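Local coordinates for serine acetyltransferase (Neisseria gonorrhoeae, PDB 6WYE), which probably transfers an acetyl group from acetyl-CoA to the hydroxyl of L-serine, giving O-acetyl-L-serine in the first step of cysteine biosynthesis, at residues A[125-128]-A[132-135]. Residues are numbered along the deposited sequence; the frame is centred on the assembly and turned at random.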
ATOM      1  N   LEU A 125      16.403 -21.583   3.914  1.00 30.78           N
ATOM      2  CA  LEU A 125      15.252 -21.836   3.051  1.00 33.55           C
ATOM      3  C   LEU A 125      13.957 -21.920   3.852  1.00 35.81           C
ATOM      4  O   LEU A 125      13.025 -21.150   3.559  1.00 35.34           O
ATOM      5  CB  LEU A 125      15.499 -23.085   2.203  1.00 34.35           C
ATOM      6  CG  LEU A 125      14.277 -23.629   1.459  1.00 35.60           C
ATOM      7  CD1 LEU A 125      13.813 -22.621   0.419  1.00 34.32           C
ATOM      8  CD2 LEU A 125      14.619 -24.963   0.805  1.00 38.84           C
ATOM      9  N   PRO A 126      13.822 -22.787   4.874  1.00 35.39           N
ATOM     10  CA  PRO A 126      12.582 -22.723   5.673  1.00 34.80           C
ATOM     11  C   PRO A 126      12.432 -21.418   6.426  1.00 33.27           C
ATOM     12  O   PRO A 126      11.302 -20.931   6.583  1.00 29.28           O
ATOM     13  CB  PRO A 126      12.692 -23.918   6.637  1.00 31.15           C
ATOM     14  CG  PRO A 126      14.139 -24.290   6.649  1.00 33.61           C
ATOM     15  CD  PRO A 126      14.697 -23.900   5.309  1.00 34.54           C
ATOM     16  N   LEU A 127      13.541 -20.861   6.926  1.00 31.12           N
ATOM     17  CA  LEU A 127      13.478 -19.606   7.673  1.00 30.83           C
ATOM     18  C   LEU A 127      12.746 -18.534   6.868  1.00 29.14           C
ATOM     19  O   LEU A 127      11.880 -17.822   7.391  1.00 28.13           O
ATOM     20  CB  LEU A 127      14.891 -19.127   8.045  1.00 27.90           C
ATOM     21  CG  LEU A 127      14.930 -17.689   8.581  1.00 30.18           C
ATOM     22  CD1 LEU A 127      14.121 -17.565   9.868  1.00 32.74           C
ATOM     23  CD2 LEU A 127      16.342 -17.179   8.808  1.00 31.93           C
ATOM     24  N   LEU A 128      13.081 -18.412   5.588  1.00 29.28           N
ATOM     25  CA  LEU A 128      12.514 -17.361   4.754  1.00 33.22           C
ATOM     26  C   LEU A 128      11.309 -17.796   3.936  1.00 29.51           C
ATOM     27  O   LEU A 128      10.450 -16.959   3.651  1.00 31.33           O
ATOM     28  CB  LEU A 128      13.587 -16.813   3.797  1.00 30.01           C
ATOM     29  CG  LEU A 128      14.757 -16.157   4.522  1.00 29.21           C
ATOM     30  CD1 LEU A 128      15.866 -15.705   3.561  1.00 28.27           C
ATOM     31  CD2 LEU A 128      14.248 -14.997   5.370  1.00 32.07           C
ATOM     32  N   GLY A 132       4.931 -23.405   6.640  1.00 26.84           N
ATOM     33  CA  GLY A 132       4.672 -24.183   7.848  1.00 27.64           C
ATOM     34  C   GLY A 132       5.604 -23.820   8.994  1.00 29.01           C
ATOM     35  O   GLY A 132       5.187 -23.765  10.157  1.00 30.20           O
ATOM     36  N   PHE A 133       6.873 -23.559   8.680  1.00 28.87           N
ATOM     37  CA  PHE A 133       7.792 -23.025   9.679  1.00 28.54           C
ATOM     38  C   PHE A 133       7.336 -21.654  10.186  1.00 28.39           C
ATOM     39  O   PHE A 133       7.364 -21.390  11.396  1.00 31.40           O
ATOM     40  CB  PHE A 133       9.202 -22.950   9.086  1.00 31.41           C
ATOM     41  CG  PHE A 133      10.180 -22.256   9.975  1.00 30.22           C
ATOM     42  CD1 PHE A 133      10.779 -22.946  11.026  1.00 28.55           C
ATOM     43  CD2 PHE A 133      10.487 -20.912   9.782  1.00 29.26           C
ATOM     44  CE1 PHE A 133      11.673 -22.318  11.865  1.00 29.80           C
ATOM     45  CE2 PHE A 133      11.382 -20.265  10.622  1.00 30.65           C
ATOM     46  CZ  PHE A 133      11.976 -20.972  11.670  1.00 34.20           C
ATOM     47  N   HIS A 134       6.900 -20.765   9.286  1.00 27.08           N
ATOM     48  CA  HIS A 134       6.406 -19.464   9.731  1.00 26.83           C
ATOM     49  C   HIS A 134       5.210 -19.621  10.668  1.00 25.74           C
ATOM     50  O   HIS A 134       5.152 -18.989  11.729  1.00 26.65           O
ATOM     51  CB  HIS A 134       6.020 -18.594   8.527  1.00 25.33           C
ATOM     52  CG  HIS A 134       7.147 -18.350   7.576  1.00 28.14           C
ATOM     53  ND1 HIS A 134       6.963 -18.251   6.216  1.00 28.14           N
ATOM     54  CD2 HIS A 134       8.478 -18.201   7.789  1.00 27.86           C
ATOM     55  CE1 HIS A 134       8.134 -18.055   5.627  1.00 28.62           C
ATOM     56  NE2 HIS A 134       9.067 -18.014   6.560  1.00 28.21           N
ATOM     57  N   ALA A 135       4.257 -20.485  10.306  1.00 26.50           N
ATOM     58  CA  ALA A 135       3.039 -20.605  11.109  1.00 27.50           C
ATOM     59  C   ALA A 135       3.346 -21.135  12.504  1.00 29.14           C
ATOM     60  O   ALA A 135       2.786 -20.647  13.495  1.00 30.93           O
ATOM     61  CB  ALA A 135       2.025 -21.515  10.415  1.00 23.07           C
TER
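His134 reaches from the start of helix 131-147 to the C-terminal end of the short helix 124-129, where its NE2 donates a hydrogen bond of 2.9 Å to Leu127 O. The oxygen lies almost exactly in the imidazole plane, but the N-H approaches from above the carbonyl plane and the bond is bent, with 142° at the hydrogen. Leu128 O also sits at the ring edge, 3.2 Å from His134 CE1. Carbonyls in the last turn of a helix lack the usual amide donors four residues on, and a histidine suits this place because it can bring an N-H to one of them at the rim of a flat ring. The neighbouring oxygen, Leu128 O, is hydrogen-bonded by His73 of helix 66-78, whose ring meets that of His134 at a steep angle, so two histidines serve the buried helix end.

Helices 124-129 and 131-147, which follow one another almost without a break, pack here as consecutive helices of the helical N-terminal domain that precedes the left-handed beta-helix of the hexapeptide-repeat transferases. Asn159 of a second subunit packs against His134, which brings this junction to a subunit interface.

Apolar packing supplies much of the rest. Phe133 points its CB towards helix 124-129, and with CG anti to the backbone N (chi1 173°) its ring runs alongside Leu127. Phe133 CE2 lies 3.9 Å from Leu127 CD1. The ring also meets a polar atom, with Phe133 CD2 3.3 Å from Pro126 O. Nearer the backbone, Pro126 CB and Phe133 CB are 4.4 Å apart. Proline fits the first turn of a helix, where its missing N-H costs no bond. The side chains of Pro126 and Phe133 both touch Leu110 and Ile113 of helix 100-116, and the broad phenyl group suits a place where it also meets Leu70 of helix 66-78. Leu127, long and branched, extends the apolar layer onto Leu66 and Val69.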